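Local structure of proteasome assembly chaperone family protein (Thermoplasma acidophilum, 3GAA) at residues Arg137-Val142 with Phe185-Ser190. The protein is of uncharacterized function but belongs to the PAC2 family and is probably related to chaperones of proteasome assembly. Numbering follows the deposited sequence.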
loop_
_atom_site.group_PDB
_atom_site.type_symbol
_atom_site.label_atom_id
_atom_site.label_comp_id
_atom_site.label_asym_id
_atom_site.label_seq_id
_atom_site.Cartn_x
_atom_site.Cartn_y
_atom_site.Cartn_z
ATOM N N ARG A 137 26.767 -24.318 -43.994
ATOM C CA ARG A 137 25.732 -23.671 -43.209
ATOM C C ARG A 137 26.320 -22.541 -42.382
ATOM O O ARG A 137 27.144 -22.777 -41.512
ATOM C CB ARG A 137 25.027 -24.654 -42.311
ATOM C CG ARG A 137 24.366 -23.990 -41.093
ATOM C CD ARG A 137 23.190 -24.750 -40.577
ATOM N NE ARG A 137 23.358 -26.189 -40.733
ATOM C CZ ARG A 137 22.369 -27.064 -40.582
ATOM N NH1 ARG A 137 21.139 -26.654 -40.256
ATOM N NH2 ARG A 137 22.613 -28.359 -40.731
ATOM N N PRO A 138 25.862 -21.304 -42.627
ATOM C CA PRO A 138 26.350 -20.117 -41.920
ATOM C C PRO A 138 25.718 -19.838 -40.522
ATOM O O PRO A 138 24.608 -20.283 -40.195
ATOM C CB PRO A 138 25.978 -19.000 -42.892
ATOM C CG PRO A 138 24.701 -19.484 -43.532
ATOM C CD PRO A 138 24.799 -20.961 -43.596
ATOM N N VAL A 139 26.435 -19.104 -39.692
ATOM C CA VAL A 139 25.822 -18.569 -38.493
ATOM C C VAL A 139 25.678 -17.060 -38.621
ATOM O O VAL A 139 26.574 -16.388 -39.063
ATOM C CB VAL A 139 26.573 -18.947 -37.188
ATOM C CG1 VAL A 139 25.866 -18.344 -35.981
ATOM C CG2 VAL A 139 26.577 -20.402 -37.013
ATOM N N PHE A 140 24.535 -16.546 -38.196
ATOM C CA PHE A 140 24.367 -15.112 -38.123
ATOM C C PHE A 140 24.285 -14.700 -36.721
ATOM O O PHE A 140 24.060 -15.523 -35.844
ATOM C CB PHE A 140 23.139 -14.652 -38.874
ATOM C CG PHE A 140 23.141 -15.087 -40.260
ATOM C CD1 PHE A 140 23.861 -14.372 -41.214
ATOM C CD2 PHE A 140 22.546 -16.269 -40.607
ATOM C CE1 PHE A 140 23.920 -14.822 -42.569
ATOM C CE2 PHE A 140 22.571 -16.721 -41.946
ATOM C CZ PHE A 140 23.257 -16.000 -42.933
ATOM N N ALA A 141 24.503 -13.408 -36.543
ATOM C CA ALA A 141 24.478 -12.747 -35.259
ATOM C C ALA A 141 23.683 -11.440 -35.304
ATOM O O ALA A 141 23.818 -10.622 -36.245
ATOM C CB ALA A 141 25.865 -12.441 -34.830
ATOM N N VAL A 142 22.884 -11.203 -34.263
ATOM C CA VAL A 142 22.544 -9.839 -33.937
ATOM C C VAL A 142 23.289 -9.486 -32.661
ATOM O O VAL A 142 23.141 -10.155 -31.666
ATOM C CB VAL A 142 21.040 -9.575 -33.902
ATOM C CG1 VAL A 142 20.217 -10.806 -34.342
ATOM C CG2 VAL A 142 20.651 -8.993 -32.574
ATOM N N PHE A 185 22.531 -15.596 -31.681
ATOM C CA PHE A 185 23.010 -16.302 -32.860
ATOM C C PHE A 185 21.809 -16.990 -33.533
ATOM O O PHE A 185 20.937 -17.567 -32.855
ATOM C CB PHE A 185 24.044 -17.348 -32.469
ATOM C CG PHE A 185 25.338 -16.787 -31.933
ATOM C CD1 PHE A 185 26.111 -15.934 -32.689
ATOM C CD2 PHE A 185 25.798 -17.158 -30.719
ATOM C CE1 PHE A 185 27.273 -15.456 -32.244
ATOM C CE2 PHE A 185 26.999 -16.659 -30.247
ATOM C CZ PHE A 185 27.717 -15.802 -31.010
ATOM N N ILE A 186 21.749 -16.891 -34.859
ATOM C CA ILE A 186 20.734 -17.561 -35.641
ATOM C C ILE A 186 21.360 -18.440 -36.730
ATOM O O ILE A 186 22.366 -18.101 -37.386
ATOM C CB ILE A 186 19.755 -16.589 -36.303
ATOM C CG1 ILE A 186 19.217 -15.562 -35.288
ATOM C CG2 ILE A 186 18.594 -17.367 -36.849
ATOM C CD1 ILE A 186 20.031 -14.240 -35.220
ATOM N N THR A 187 20.762 -19.603 -36.917
ATOM C CA THR A 187 21.296 -20.529 -37.889
ATOM C C THR A 187 20.152 -21.081 -38.742
ATOM O O THR A 187 19.126 -21.352 -38.232
ATOM C CB THR A 187 22.108 -21.612 -37.177
ATOM O OG1 THR A 187 23.026 -22.172 -38.110
ATOM C CG2 THR A 187 21.212 -22.714 -36.616
ATOM N N PRO A 188 20.327 -21.196 -40.057
ATOM C CA PRO A 188 19.247 -21.770 -40.839
ATOM C C PRO A 188 19.001 -23.207 -40.429
ATOM O O PRO A 188 19.939 -23.966 -40.225
ATOM C CB PRO A 188 19.775 -21.732 -42.272
ATOM C CG PRO A 188 21.079 -21.029 -42.247
ATOM C CD PRO A 188 21.558 -21.018 -40.853
ATOM N N THR A 189 17.748 -23.591 -40.326
ATOM C CA THR A 189 17.435 -24.946 -39.931
ATOM C C THR A 189 16.229 -25.526 -40.722
ATOM O O THR A 189 15.243 -24.834 -40.985
ATOM C CB THR A 189 17.343 -25.053 -38.334
ATOM O OG1 THR A 189 16.372 -26.029 -37.928
ATOM C CG2 THR A 189 17.061 -23.741 -37.693
ATOM N N SER A 190 16.331 -26.781 -41.135
ATOM C CA SER A 190 15.320 -27.418 -41.981
ATOM C C SER A 190 13.964 -27.590 -41.298
ATOM O O SER A 190 13.864 -28.153 -40.213
ATOM C CB SER A 190 15.831 -28.816 -42.369
ATOM O OG SER A 190 14.816 -29.583 -43.004
#
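A chi1 of 156° swings the R137 chain away from its own amide, CG lying beside the carbonyl carbon, and a bend about CG-CD (chi3 34°) lets it reach P188 O, while T187, its OG1 beside its own carbonyl carbon, places that hydroxyl within bonding distance of P138 O. Both groups extend an antiparallel beta pairing within the mixed sheet of the PAC2 domain, an example of side chains taking over where a backbone ladder ends. The ladder itself is short: F140 and I186 form a hydrogen-bonded pair, F140 N to I186 O at 2.8 Å being nearly straight at 175°, and I186 N bonds back to F140 O. A141 and F185 follow as the non-hydrogen-bonded pair, A141 CB lying 4.1 Å from F185 CD1. V139 CG1 comes equally near F185 CB on the side that helix 196-210 covers, where V139 meets S201. Beyond the ladder, T187 OG1 donates to P138 O at 3.2 Å, tilted from the carbonyl plane, and P138 CD rests 4.0 Å from P188 CG. Next comes R137, whose aliphatic part slides past the P188 ring before NH1 bonds P188 O. The same NH1 makes a salt bridge to D195, which also accepts a bond from S190 N, so one cation joins a strand carbonyl to a carboxylate. Replacing R137 with an alanine is likely to cost D195 this salt bridge and leave P188 O without the NH1 donor. The guanidinium meets that oxygen edge-on, NH1 lying in the carbonyl plane 2.9 Å from P188 O.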